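Local atomic coordinates of NAD-dependent aldehyde dehydrogenase (Burkholderia multivorans, PDB entry 5UJU), a protein that probably catalyses the NAD-dependent oxidation of aldehydes to carboxylic acids. Residues 143-148 and 215-220; 194-199 and 560-565; 200-205 and 552-557; 211-216 and 294-299. One frame throughout, in Å; residues are numbered along the deposited sequence.

Contact 1. Residues 143-148 and 215-220; sequences HTTGQA and TFPTWN
Gln147 reaches across to Thr215 and Phe216 with an almost fully stretched side chain. Its CB points toward the 215-220 segment. CG stands anti to the carbonyl carbon (chi1 -78°), and the chain runs on extended, which carries the amide between the two segments. CD lies 3.9 Å from Thr215 O. At the tip, NE2 sits over one face of the Phe216 ring, nearer its rim than its centre, and is 3.2 Å from Phe216 CE2. The amide and ring planes are 53° apart, so the two groups are not stacked flat. NE2 is also 3.0 Å from Thr215 O, but the angle is too poor for a hydrogen bond. OE1 accepts a weak bond from a water, and the same water donates to Thr215 O at 3.2 Å. This water bridges the two segments.

Thr145 turns its methyl to the other segment. CG2 touches Thr215 O and packs 3.6 Å from Pro217 CD. Its OG1 is turned to its own chain. It accepts from Gln147 N at 3.2 Å, which makes an ST turn at the end of helix 134-145, and it also bonds to Val141 O. Gly146, with positive phi, lets the chain leave the helix here. Ala152 and Ala155 of helix 149-156 pack around the glutamine.

The contact joins the end of helix 134-145 to the start of helix 217-230. It is buried, and the Gln147 amide and the Thr215 carbonyl are linked through water, not by a direct bond. Beside them the packing of Thr145 on Pro217 is apolar.

Contact 2. Residues 194-199 and 560-565; sequences LAMQKR and RVHVAP. With EDO (1,2-ethanediol), chain I.
The His562 ring has the methyl CE of Met196 over one face and a water in plane at its edge. Both residues sit on an antiparallel beta ladder between strands 191-211 and 554-562. It belongs to the arm through which aldehyde dehydrogenase subunits typically associate. The methyl makes a CH-pi contact, with Met196 CE 4.1 Å from the His562 ring centroid and 13° off the normal. The chi3 bend of Met196 (77°) turns CE over the ring, and SD lies farther above the same ring. The guanidinium of Arg560 meets a 1,2-ethanediol, probably from the crystallisation liquor, at its edge.

Gln197 and Val561 form a hydrogen-bonded pair: Gln197 N gives to Val561 O at 2.8 Å, and Val561 N returns a bond to Gln197 O at 3.1 Å. Val563 N adds a bond to Ala195 O, reaching it from above the carbonyl plane. Beyond it, the methyl CB of Ala195 packs on Pro565. Val563 CG1 lies 3.8 Å from Gln197 CB.

Lys198 and Arg560 run side by side, with Lys198 CD 3.6 Å from Arg560 CB. Lys198 NZ forms a salt bridge with Asp530 of the second subunit, which also bonds to the ethanediol. Arg560 and Val561 continue the sheet into that subunit as a parallel ladder. The ethanediol O2 takes hydrogen bonds from two cationic groups, Arg560 NH1 at 2.8 Å and Lys198 NZ at 3.0 Å.

Contact 3. Residues 200-205 and 552-557; sequences YTIVPR and NRFRVV
Backbone hydrogen bonds pair Thr201 with Val557 and Val203 with Arg555, in an antiparallel ladder of strands 191-211 and 554-562. The Val203-Arg555 bonds are both short. Val203 N meets Arg555 O at 2.7 Å with an angle of 176°. Past Pro204, Arg205 N makes a weak bond to Arg553 O.

Apolar contacts lie on both faces. On one, Ile202 CG2 reaches Phe554 CD1 at 3.7 Å, while Ile202 CD1 meets Val556 CG2. Helices 97-132 and 158-175 pack on this side, with Trp119 and Leu175 against Ile202. On the other, Val203 CG2 touches Val557 CG2 at 3.8 Å.

Polar side chains close the end of the ladder. Arg205 bends at chi2 (-71°) and grips Asn552 side-on with two nitrogens. NE bonds to Asn552 O at 3.0 Å, nearly in line with the carbonyl. NH2 bonds to Asn552 OD1 at 2.9 Å, in the guanidinium plane but from above the amide plane.

The two arginines lie alongside each other. Arg555 CD rests over one face of the Arg205 guanidinium, 3.4 Å from Arg205 NH2, and the guanidinium planes are 21° apart. Arg555 NE turns back to Phe554 O, and Asp546 of the second subunit salt-bridges Arg555 NH2. Carbonyl oxygens and this carboxylate would offset the two positive charges, which probably lets the arginines pack together where the arm meets the other subunit.

Contact 4. Residues 211-216 and 294-299; sequences LGCCTF and DFTGST
Leu211 and Phe295 lie next to each other on one face of a parallel pair of strands. Leu211 CG is anti to the carbonyl carbon and CD1 extends onward (chi2 175°). This brings CD1 to the edge of the Phe295 ring, near its plane, 3.9 Å from Phe295 CD2. Leu305 of helix 299-308 packs on both side chains. In the backbone, Leu211 N bonds to Asp294 O at 2.9 Å, almost straight at 176°.

Cys213 and Thr296 meet next. Thr296 carries its methyl CG2 anti to the backbone N, and it touches Cys213 CB at 3.7 Å. The sulfur of Cys213 is turned toward its own loop, with chi1 at 154°. There SG accepts from two backbone amides, Thr215 N and Phe216 N, both at 3.3 Å. The second bond is almost straight.

Two waters link the segments at separate places. One donates to Leu211 O and is hydrogen-bonded to Thr296 OG1 at 2.9 Å. Another donates to Gly212 O and, at 3.0 Å, to Thr296 O. One water thus links a carbonyl to a hydroxyl, the other two carbonyls that, both being acceptors, could not bond each other.

This is the end of two neighbouring parallel strands in the dinucleotide-binding type of domain expected for the family. The direct bonding of the sheet gives way to solvent-mediated links at these strand ends.

In the fold
Contacts 2 and 3 are consecutive parts of one ladder, strands 191-211 and 554-562, with centres about 21 Å apart. Both touch the second subunit. Strand 191-211 then runs inward and ends at contact 4, beside strand 290-296. A salt bridge from Arg553 NH1 to Asp294 OD2, 2.7 Å, joins contact 3 to contact 4. Contact 1 lies about 11 Å from contact 4 between centres and shares Thr215 and Phe216 with it, in the loop that leads to helix 217-230. The bound sodium ion, held by Gly348 and Gly458, is about 10 Å from the Thr215 side chain. An imidazole, probably from the crystallisation liquor, lies about 4 Å from the Phe295 side chain. Contact 2 is far out, about 54 Å from contact 1 between centres.

Contact 1. Residues 143-148 and 215-220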
loop_
_atom_site.group_PDB
_atom_site.type_symbol
_atom_site.label_atom_id
_atom_site.label_comp_id
_atom_site.label_asym_id
_atom_site.label_seq_id
_atom_site.Cartn_x
_atom_site.Cartn_y
_atom_site.Cartn_z
ATOM N N HIS A 143 35.217 2.812 2.339
ATOM C CA HIS A 143 35.817 4.104 2.048
ATOM C C HIS A 143 34.812 5.141 1.580
ATOM O O HIS A 143 35.214 6.189 1.068
ATOM C CB HIS A 143 36.965 3.940 1.051
ATOM C CG HIS A 143 38.145 3.249 1.653
ATOM N ND1 HIS A 143 38.952 3.853 2.594
ATOM C CD2 HIS A 143 38.612 1.985 1.514
ATOM C CE1 HIS A 143 39.892 3.006 2.973
ATOM N NE2 HIS A 143 39.706 1.864 2.335
ATOM N N THR A 144 33.524 4.903 1.780
ATOM C CA THR A 144 32.580 6.009 1.706
ATOM C C THR A 144 31.835 6.223 3.009
ATOM O O THR A 144 31.676 7.367 3.436
ATOM C CB THR A 144 31.549 5.814 0.569
ATOM O OG1 THR A 144 30.921 4.532 0.683
ATOM C CG2 THR A 144 32.227 5.925 -0.771
ATOM N N THR A 145 31.391 5.146 3.658
ATOM C CA THR A 145 30.596 5.248 4.877
ATOM C C THR A 145 31.437 5.280 6.143
ATOM O O THR A 145 30.944 5.735 7.179
ATOM C CB THR A 145 29.624 4.071 4.983
ATOM O OG1 THR A 145 30.361 2.871 5.274
ATOM C CG2 THR A 145 28.863 3.896 3.675
ATOM N N GLY A 146 32.668 4.785 6.094
ATOM C CA GLY A 146 33.502 4.689 7.272
ATOM C C GLY A 146 33.329 3.418 8.074
ATOM O O GLY A 146 33.965 3.279 9.134
ATOM N N GLN A 147 32.482 2.494 7.619
ATOM C CA GLN A 147 32.339 1.222 8.311
ATOM C C GLN A 147 33.650 0.447 8.282
ATOM O O GLN A 147 34.350 0.415 7.264
ATOM C CB GLN A 147 31.217 0.388 7.680
ATOM C CG GLN A 147 29.836 0.844 8.105
ATOM C CD GLN A 147 28.709 0.212 7.316
ATOM O OE1 GLN A 147 28.898 -0.762 6.593
ATOM N NE2 GLN A 147 27.514 0.754 7.479
ATOM N N ALA A 148 33.992 -0.157 9.419
ATOM C CA ALA A 148 35.121 -1.075 9.471
ATOM C C ALA A 148 34.882 -2.241 8.517
ATOM O O ALA A 148 33.744 -2.575 8.176
ATOM C CB ALA A 148 35.342 -1.596 10.898
ATOM N N THR A 215 25.101 6.198 5.085
ATOM C CA THR A 215 25.673 5.218 6.007
ATOM C C THR A 215 25.471 3.775 5.558
ATOM O O THR A 215 26.373 2.951 5.723
ATOM C CB THR A 215 25.050 5.363 7.400
ATOM O OG1 THR A 215 23.630 5.458 7.254
ATOM C CG2 THR A 215 25.577 6.612 8.109
ATOM N N PHE A 216 24.296 3.432 5.038
ATOM C CA PHE A 216 24.009 2.070 4.581
ATOM C C PHE A 216 23.476 2.123 3.158
ATOM O O PHE A 216 22.308 1.793 2.897
ATOM C CB PHE A 216 23.025 1.368 5.519
ATOM C CG PHE A 216 23.623 1.004 6.858
ATOM C CD1 PHE A 216 23.697 1.938 7.879
ATOM C CD2 PHE A 216 24.127 -0.271 7.086
ATOM C CE1 PHE A 216 24.259 1.606 9.105
ATOM C CE2 PHE A 216 24.691 -0.613 8.320
ATOM C CZ PHE A 216 24.760 0.333 9.322
ATOM N N PRO A 217 24.337 2.481 2.197
ATOM C CA PRO A 217 23.848 2.693 0.822
ATOM C C PRO A 217 23.215 1.456 0.206
ATOM O O PRO A 217 22.142 1.556 -0.411
ATOM C CB PRO A 217 25.113 3.141 0.067
ATOM C CG PRO A 217 26.263 2.578 0.864
ATOM C CD PRO A 217 25.799 2.636 2.309
ATOM N N THR A 218 23.839 0.285 0.359
ATOM C CA THR A 218 23.241 -0.918 -0.212
ATOM C C THR A 218 22.183 -1.524 0.712
ATOM O O THR A 218 21.127 -1.959 0.245
ATOM C CB THR A 218 24.326 -1.945 -0.545
ATOM O OG1 THR A 218 25.086 -2.254 0.632
ATOM C CG2 THR A 218 25.259 -1.402 -1.629
ATOM N N TRP A 219 22.442 -1.574 2.016
ATOM C CA TRP A 219 21.499 -2.233 2.920
ATOM C C TRP A 219 20.158 -1.519 2.921
ATOM O O TRP A 219 19.100 -2.161 2.878
ATOM C CB TRP A 219 22.065 -2.282 4.332
ATOM C CG TRP A 219 21.348 -3.266 5.242
ATOM C CD1 TRP A 219 21.710 -4.560 5.500
ATOM C CD2 TRP A 219 20.166 -3.017 6.023
ATOM N NE1 TRP A 219 20.827 -5.132 6.394
ATOM C CE2 TRP A 219 19.869 -4.208 6.723
ATOM C CE3 TRP A 219 19.332 -1.905 6.196
ATOM C CZ2 TRP A 219 18.773 -4.319 7.583
ATOM C CZ3 TRP A 219 18.240 -2.019 7.050
ATOM C CH2 TRP A 219 17.973 -3.218 7.730
ATOM N N ASN A 220 20.180 -0.186 2.992
ATOM C CA ASN A 220 18.945 0.580 2.888
ATOM C C ASN A 220 18.483 0.762 1.448
ATOM O O ASN A 220 17.278 0.878 1.210
ATOM C CB ASN A 220 19.089 1.953 3.555
ATOM C CG ASN A 220 19.075 1.870 5.075
ATOM O OD1 ASN A 220 20.000 2.316 5.745
ATOM N ND2 ASN A 220 18.007 1.305 5.620
HETATM O O HOH W 1 26.752 -0.156 4.878
#

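Contact 2. Residues 194-199 and 560-565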
loop_
_atom_site.group_PDB
_atom_site.type_symbol
_atom_site.label_atom_id
_atom_site.label_comp_id
_atom_site.label_asym_id
_atom_site.label_seq_id
_atom_site.Cartn_x
_atom_site.Cartn_y
_atom_site.Cartn_z
ATOM N N LEU A 194 -23.590 -17.923 -18.881
ATOM C CA LEU A 194 -22.640 -16.902 -19.283
ATOM C C LEU A 194 -21.238 -17.473 -19.135
ATOM O O LEU A 194 -20.855 -17.915 -18.048
ATOM C CB LEU A 194 -22.795 -15.642 -18.441
ATOM C CG LEU A 194 -24.175 -15.009 -18.308
ATOM C CD1 LEU A 194 -24.053 -13.784 -17.426
ATOM C CD2 LEU A 194 -24.749 -14.643 -19.661
ATOM N N ALA A 195 -20.472 -17.466 -20.219
ATOM C CA ALA A 195 -19.115 -17.990 -20.198
ATOM C C ALA A 195 -18.192 -16.951 -20.805
ATOM O O ALA A 195 -18.413 -16.499 -21.935
ATOM C CB ALA A 195 -19.024 -19.318 -20.955
ATOM N N MET A 196 -17.167 -16.570 -20.053
ATOM C CA MET A 196 -16.197 -15.593 -20.517
ATOM C C MET A 196 -14.802 -16.080 -20.176
ATOM O O MET A 196 -14.597 -16.793 -19.190
ATOM C CB MET A 196 -16.424 -14.218 -19.886
ATOM C CG MET A 196 -17.853 -13.732 -19.963
ATOM S SD MET A 196 -17.950 -11.990 -19.522
ATOM C CE MET A 196 -17.332 -11.257 -21.037
ATOM N N GLN A 197 -13.838 -15.684 -20.989
ATOM C CA GLN A 197 -12.446 -15.866 -20.625
ATOM C C GLN A 197 -11.893 -14.550 -20.107
ATOM O O GLN A 197 -12.006 -13.516 -20.776
ATOM C CB GLN A 197 -11.600 -16.359 -21.796
ATOM C CG GLN A 197 -10.296 -16.922 -21.291
ATOM C CD GLN A 197 -9.291 -17.139 -22.381
ATOM O OE1 GLN A 197 -9.369 -16.525 -23.445
ATOM N NE2 GLN A 197 -8.335 -18.023 -22.131
ATOM N N LYS A 198 -11.322 -14.592 -18.911
ATOM C CA LYS A 198 -10.663 -13.444 -18.325
ATOM C C LYS A 198 -9.171 -13.572 -18.579
ATOM O O LYS A 198 -8.619 -14.674 -18.552
ATOM C CB LYS A 198 -10.936 -13.353 -16.815
ATOM C CG LYS A 198 -12.396 -13.528 -16.399
ATOM C CD LYS A 198 -13.270 -12.418 -16.976
ATOM C CE LYS A 198 -14.729 -12.535 -16.524
ATOM N NZ LYS A 198 -14.923 -12.149 -15.099
ATOM N N ARG A 199 -8.521 -12.448 -18.821
ATOM C CA ARG A 199 -7.077 -12.403 -18.977
ATOM C C ARG A 199 -6.548 -11.317 -18.054
ATOM O O ARG A 199 -7.147 -10.249 -17.950
ATOM C CB ARG A 199 -6.707 -12.138 -20.456
ATOM C CG ARG A 199 -5.252 -11.783 -20.753
ATOM C CD ARG A 199 -5.078 -11.570 -22.261
ATOM N NE ARG A 199 -3.829 -10.911 -22.641
ATOM C CZ ARG A 199 -3.537 -10.529 -23.884
ATOM N NH1 ARG A 199 -4.401 -10.745 -24.873
ATOM N NH2 ARG A 199 -2.376 -9.941 -24.143
ATOM N N ARG A 560 -11.838 -9.230 -20.687
ATOM C CA ARG A 560 -12.796 -10.324 -20.730
ATOM C C ARG A 560 -13.406 -10.421 -22.127
ATOM O O ARG A 560 -13.602 -9.408 -22.809
ATOM C CB ARG A 560 -13.900 -10.132 -19.686
ATOM C CG ARG A 560 -14.690 -8.859 -19.868
ATOM C CD ARG A 560 -15.686 -8.682 -18.712
ATOM N NE ARG A 560 -16.320 -7.373 -18.751
ATOM C CZ ARG A 560 -17.286 -6.984 -17.926
ATOM N NH1 ARG A 560 -17.740 -7.801 -16.980
ATOM N NH2 ARG A 560 -17.797 -5.770 -18.040
ATOM N N VAL A 561 -13.724 -11.646 -22.539
ATOM C CA VAL A 561 -14.356 -11.884 -23.838
ATOM C C VAL A 561 -15.218 -13.132 -23.716
ATOM O O VAL A 561 -14.870 -14.069 -22.991
ATOM C CB VAL A 561 -13.302 -12.008 -24.966
ATOM C CG1 VAL A 561 -12.423 -13.266 -24.777
ATOM C CG2 VAL A 561 -13.963 -12.010 -26.336
ATOM N N HIS A 562 -16.361 -13.139 -24.402
ATOM C CA HIS A 562 -17.202 -14.330 -24.391
ATOM C C HIS A 562 -16.495 -15.501 -25.061
ATOM O O HIS A 562 -15.724 -15.326 -26.011
ATOM C CB HIS A 562 -18.532 -14.063 -25.093
ATOM C CG HIS A 562 -19.480 -13.244 -24.282
ATOM N ND1 HIS A 562 -20.308 -13.794 -23.327
ATOM C CD2 HIS A 562 -19.723 -11.912 -24.273
ATOM C CE1 HIS A 562 -21.026 -12.836 -22.768
ATOM N NE2 HIS A 562 -20.693 -11.685 -23.327
ATOM N N VAL A 563 -16.746 -16.701 -24.545
ATOM C CA VAL A 563 -16.233 -17.948 -25.107
ATOM C C VAL A 563 -17.309 -19.021 -24.961
ATOM O O VAL A 563 -18.377 -18.789 -24.388
ATOM C CB VAL A 563 -14.922 -18.406 -24.433
ATOM C CG1 VAL A 563 -13.776 -17.461 -24.772
ATOM C CG2 VAL A 563 -15.118 -18.517 -22.930
ATOM N N ALA A 564 -17.018 -20.210 -25.485
ATOM C CA ALA A 564 -17.991 -21.284 -25.361
ATOM C C ALA A 564 -17.979 -21.856 -23.942
ATOM O O ALA A 564 -16.918 -21.956 -23.316
ATOM C CB ALA A 564 -17.699 -22.397 -26.373
ATOM N N PRO A 565 -19.135 -22.241 -23.410
ATOM C CA PRO A 565 -19.165 -22.827 -22.066
ATOM C C PRO A 565 -18.574 -24.229 -22.088
ATOM O O PRO A 565 -18.326 -24.814 -23.144
ATOM C CB PRO A 565 -20.656 -22.843 -21.717
ATOM C CG PRO A 565 -21.341 -22.918 -23.041
ATOM C CD PRO A 565 -20.489 -22.089 -23.974
HETATM C C1 EDO I . -19.593 -10.303 -15.697
HETATM O O1 EDO I . -19.378 -9.161 -14.862
HETATM C C2 EDO I . -18.321 -11.140 -15.767
HETATM O O2 EDO I . -17.170 -10.306 -15.950
HETATM O O HOH W 2 -21.322 -16.047 -22.729
#

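Contact 3. Residues 200-205 and 552-557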
loop_
_atom_site.group_PDB
_atom_site.type_symbol
_atom_site.label_atom_id
_atom_site.label_comp_id
_atom_site.label_asym_id
_atom_site.label_seq_id
_atom_site.Cartn_x
_atom_site.Cartn_y
_atom_site.Cartn_z
ATOM N N TYR A 200 -5.457 -11.598 -17.352
ATOM C CA TYR A 200 -4.905 -10.658 -16.382
ATOM C C TYR A 200 -3.459 -10.370 -16.754
ATOM O O TYR A 200 -2.626 -11.283 -16.797
ATOM C CB TYR A 200 -5.013 -11.207 -14.953
ATOM C CG TYR A 200 -6.425 -11.614 -14.588
ATOM C CD1 TYR A 200 -7.341 -10.678 -14.130
ATOM C CD2 TYR A 200 -6.848 -12.935 -14.726
ATOM C CE1 TYR A 200 -8.641 -11.039 -13.811
ATOM C CE2 TYR A 200 -8.151 -13.311 -14.407
ATOM C CZ TYR A 200 -9.039 -12.354 -13.945
ATOM O OH TYR A 200 -10.326 -12.709 -13.623
ATOM N N THR A 201 -3.162 -9.102 -16.989
ATOM C CA THR A 201 -1.829 -8.649 -17.342
ATOM C C THR A 201 -1.264 -7.872 -16.162
ATOM O O THR A 201 -1.908 -6.945 -15.669
ATOM C CB THR A 201 -1.877 -7.770 -18.596
ATOM O OG1 THR A 201 -2.502 -8.497 -19.664
ATOM C CG2 THR A 201 -0.479 -7.337 -19.020
ATOM N N ILE A 202 -0.081 -8.266 -15.696
ATOM C CA ILE A 202 0.598 -7.541 -14.623
ATOM C C ILE A 202 1.315 -6.344 -15.232
ATOM O O ILE A 202 2.184 -6.503 -16.094
ATOM C CB ILE A 202 1.595 -8.444 -13.884
ATOM C CG1 ILE A 202 0.923 -9.728 -13.405
ATOM C CG2 ILE A 202 2.224 -7.695 -12.718
ATOM C CD1 ILE A 202 -0.132 -9.502 -12.441
ATOM N N VAL A 203 0.989 -5.152 -14.759
ATOM C CA VAL A 203 1.525 -3.909 -15.293
ATOM C C VAL A 203 2.332 -3.201 -14.207
ATOM O O VAL A 203 1.803 -2.918 -13.126
ATOM C CB VAL A 203 0.404 -2.999 -15.823
ATOM C CG1 VAL A 203 0.981 -1.709 -16.386
ATOM C CG2 VAL A 203 -0.400 -3.737 -16.914
ATOM N N PRO A 204 3.619 -2.935 -14.426
ATOM C CA PRO A 204 4.384 -2.125 -13.474
ATOM C C PRO A 204 3.825 -0.718 -13.401
ATOM O O PRO A 204 3.102 -0.267 -14.288
ATOM C CB PRO A 204 5.798 -2.115 -14.066
ATOM C CG PRO A 204 5.801 -3.243 -15.041
ATOM C CD PRO A 204 4.432 -3.342 -15.578
ATOM N N ARG A 205 4.153 -0.024 -12.299
ATOM C CA ARG A 205 3.751 1.374 -12.172
ATOM C C ARG A 205 4.478 2.266 -13.178
ATOM O O ARG A 205 3.879 3.176 -13.759
ATOM C CB ARG A 205 4.001 1.852 -10.741
ATOM C CG ARG A 205 3.033 1.238 -9.752
ATOM C CD ARG A 205 1.640 1.813 -9.929
ATOM N NE ARG A 205 0.821 1.521 -8.759
ATOM C CZ ARG A 205 -0.279 2.184 -8.423
ATOM N NH1 ARG A 205 -0.709 3.191 -9.181
ATOM N NH2 ARG A 205 -0.933 1.844 -7.311
ATOM N N ASN A 552 1.739 -2.754 -3.977
ATOM C CA ASN A 552 1.275 -1.609 -4.745
ATOM C C ASN A 552 2.219 -1.235 -5.888
ATOM O O ASN A 552 1.955 -0.257 -6.583
ATOM C CB ASN A 552 1.094 -0.394 -3.836
ATOM C CG ASN A 552 -0.132 0.411 -4.182
ATOM O OD1 ASN A 552 -0.948 0.007 -5.014
ATOM N ND2 ASN A 552 -0.275 1.564 -3.544
ATOM N N ARG A 553 3.341 -1.939 -6.061
ATOM C CA ARG A 553 4.314 -1.537 -7.080
ATOM C C ARG A 553 3.984 -2.069 -8.467
ATOM O O ARG A 553 4.661 -1.699 -9.436
ATOM C CB ARG A 553 5.726 -1.988 -6.675
ATOM C CG ARG A 553 6.150 -1.483 -5.263
ATOM C CD ARG A 553 7.606 -1.850 -4.960
ATOM N NE ARG A 553 7.973 -1.486 -3.591
ATOM C CZ ARG A 553 8.789 -0.488 -3.256
ATOM N NH1 ARG A 553 9.366 0.274 -4.185
ATOM N NH2 ARG A 553 9.029 -0.248 -1.967
ATOM N N PHE A 554 2.971 -2.920 -8.584
ATOM C CA PHE A 554 2.439 -3.369 -9.865
ATOM C C PHE A 554 0.930 -3.230 -9.783
ATOM O O PHE A 554 0.361 -3.113 -8.687
ATOM C CB PHE A 554 2.812 -4.838 -10.175
ATOM C CG PHE A 554 2.207 -5.811 -9.201
ATOM C CD1 PHE A 554 0.992 -6.431 -9.475
ATOM C CD2 PHE A 554 2.817 -6.053 -7.979
ATOM C CE1 PHE A 554 0.413 -7.301 -8.561
ATOM C CE2 PHE A 554 2.236 -6.915 -7.055
ATOM C CZ PHE A 554 1.038 -7.542 -7.345
ATOM N N ARG A 555 0.285 -3.228 -10.947
ATOM C CA ARG A 555 -1.164 -3.270 -11.034
ATOM C C ARG A 555 -1.549 -4.406 -11.974
ATOM O O ARG A 555 -0.691 -5.020 -12.618
ATOM C CB ARG A 555 -1.745 -1.924 -11.499
ATOM C CG ARG A 555 -1.366 -0.698 -10.643
ATOM C CD ARG A 555 -2.180 -0.585 -9.334
ATOM N NE ARG A 555 -1.787 -1.605 -8.364
ATOM C CZ ARG A 555 -2.607 -2.163 -7.482
ATOM N NH1 ARG A 555 -3.879 -1.798 -7.437
ATOM N NH2 ARG A 555 -2.155 -3.104 -6.655
ATOM N N VAL A 556 -2.841 -4.724 -12.011
ATOM C CA VAL A 556 -3.382 -5.784 -12.867
ATOM C C VAL A 556 -4.418 -5.160 -13.794
ATOM O O VAL A 556 -5.405 -4.575 -13.324
ATOM C CB VAL A 556 -4.001 -6.925 -12.046
ATOM C CG1 VAL A 556 -4.443 -8.066 -12.946
ATOM C CG2 VAL A 556 -3.001 -7.433 -11.012
ATOM N N VAL A 557 -4.194 -5.278 -15.104
ATOM C CA VAL A 557 -5.133 -4.816 -16.124
ATOM C C VAL A 557 -5.768 -6.048 -16.757
ATOM O O VAL A 557 -5.078 -6.886 -17.353
ATOM C CB VAL A 557 -4.448 -3.939 -17.188
ATOM C CG1 VAL A 557 -5.405 -3.689 -18.369
ATOM C CG2 VAL A 557 -4.000 -2.604 -16.589
#

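Contact 4. Residues 211-216 and 294-299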
loop_
_atom_site.group_PDB
_atom_site.type_symbol
_atom_site.label_atom_id
_atom_site.label_comp_id
_atom_site.label_asym_id
_atom_site.label_seq_id
_atom_site.Cartn_x
_atom_site.Cartn_y
_atom_site.Cartn_z
ATOM N N LEU A 211 16.474 6.880 -3.556
ATOM C CA LEU A 211 17.213 7.999 -2.976
ATOM C C LEU A 211 18.104 7.449 -1.875
ATOM O O LEU A 211 17.611 6.991 -0.833
ATOM C CB LEU A 211 16.267 9.072 -2.436
ATOM C CG LEU A 211 15.392 9.757 -3.488
ATOM C CD1 LEU A 211 14.402 10.729 -2.863
ATOM C CD2 LEU A 211 16.307 10.504 -4.460
ATOM N N GLY A 212 19.414 7.498 -2.112
ATOM C CA GLY A 212 20.338 6.730 -1.314
ATOM C C GLY A 212 20.716 7.416 -0.018
ATOM O O GLY A 212 20.505 8.622 0.168
ATOM N N CYS A 213 21.285 6.597 0.870
ATOM C CA CYS A 213 21.677 6.940 2.234
ATOM C C CYS A 213 23.204 6.944 2.362
ATOM O O CYS A 213 23.903 6.194 1.669
ATOM C CB CYS A 213 21.045 5.932 3.207
ATOM S SG CYS A 213 21.891 5.664 4.770
ATOM N N CYS A 214 23.735 7.796 3.248
ATOM C CA CYS A 214 25.192 7.932 3.325
ATOM C C CYS A 214 25.856 6.883 4.215
ATOM O O CYS A 214 27.072 6.691 4.103
ATOM C CB CYS A 214 25.596 9.335 3.794
ATOM S SG CYS A 214 25.284 9.700 5.533
ATOM N N THR A 215 25.101 6.198 5.085
ATOM C CA THR A 215 25.673 5.218 6.007
ATOM C C THR A 215 25.471 3.775 5.558
ATOM O O THR A 215 26.373 2.951 5.723
ATOM C CB THR A 215 25.050 5.363 7.400
ATOM O OG1 THR A 215 23.630 5.458 7.254
ATOM C CG2 THR A 215 25.577 6.612 8.109
ATOM N N PHE A 216 24.296 3.432 5.038
ATOM C CA PHE A 216 24.009 2.070 4.581
ATOM C C PHE A 216 23.476 2.123 3.158
ATOM O O PHE A 216 22.308 1.793 2.897
ATOM C CB PHE A 216 23.025 1.368 5.519
ATOM C CG PHE A 216 23.623 1.004 6.858
ATOM C CD1 PHE A 216 23.697 1.938 7.879
ATOM C CD2 PHE A 216 24.127 -0.271 7.086
ATOM C CE1 PHE A 216 24.259 1.606 9.105
ATOM C CE2 PHE A 216 24.691 -0.613 8.320
ATOM C CZ PHE A 216 24.760 0.333 9.322
ATOM N N ASP A 294 11.652 5.398 -3.090
ATOM C CA ASP A 294 12.161 4.782 -1.864
ATOM C C ASP A 294 13.271 5.657 -1.301
ATOM O O ASP A 294 14.281 5.891 -1.972
ATOM C CB ASP A 294 12.674 3.355 -2.115
ATOM C CG ASP A 294 11.540 2.356 -2.356
ATOM O OD1 ASP A 294 11.090 1.677 -1.403
ATOM O OD2 ASP A 294 11.060 2.270 -3.498
ATOM N N PHE A 295 13.087 6.132 -0.066
ATOM C CA PHE A 295 13.961 7.142 0.515
ATOM C C PHE A 295 14.448 6.718 1.893
ATOM O O PHE A 295 13.659 6.242 2.719
ATOM C CB PHE A 295 13.226 8.482 0.609
ATOM C CG PHE A 295 13.896 9.497 1.515
ATOM C CD1 PHE A 295 13.591 9.556 2.870
ATOM C CD2 PHE A 295 14.808 10.408 1.003
ATOM C CE1 PHE A 295 14.191 10.503 3.697
ATOM C CE2 PHE A 295 15.411 11.358 1.820
ATOM C CZ PHE A 295 15.100 11.408 3.171
ATOM N N THR A 296 15.741 6.942 2.146
ATOM C CA THR A 296 16.327 6.835 3.481
ATOM C C THR A 296 17.034 8.140 3.820
ATOM O O THR A 296 17.888 8.595 3.054
ATOM C CB THR A 296 17.334 5.678 3.571
ATOM O OG1 THR A 296 16.700 4.450 3.218
ATOM C CG2 THR A 296 17.871 5.561 4.992
ATOM N N GLY A 297 16.684 8.747 4.950
ATOM C CA GLY A 297 17.339 9.994 5.318
ATOM C C GLY A 297 16.593 10.721 6.414
ATOM O O GLY A 297 15.957 10.098 7.268
ATOM N N SER A 298 16.669 12.050 6.370
ATOM C CA SER A 298 16.111 12.864 7.442
ATOM C C SER A 298 14.591 12.788 7.463
ATOM O O SER A 298 13.935 12.532 6.444
ATOM C CB SER A 298 16.535 14.332 7.309
ATOM O OG SER A 298 15.819 14.990 6.279
ATOM N N THR A 299 14.039 13.039 8.650
ATOM C CA THR A 299 12.594 13.099 8.817
ATOM C C THR A 299 11.991 14.211 7.973
ATOM O O THR A 299 10.927 14.033 7.368
ATOM C CB THR A 299 12.252 13.295 10.297
ATOM O OG1 THR A 299 12.630 12.121 11.022
ATOM C CG2 THR A 299 10.762 13.541 10.486
HETATM O O HOH W 3 17.781 4.484 0.497
HETATM O O HOH W 4 20.005 10.634 2.642
#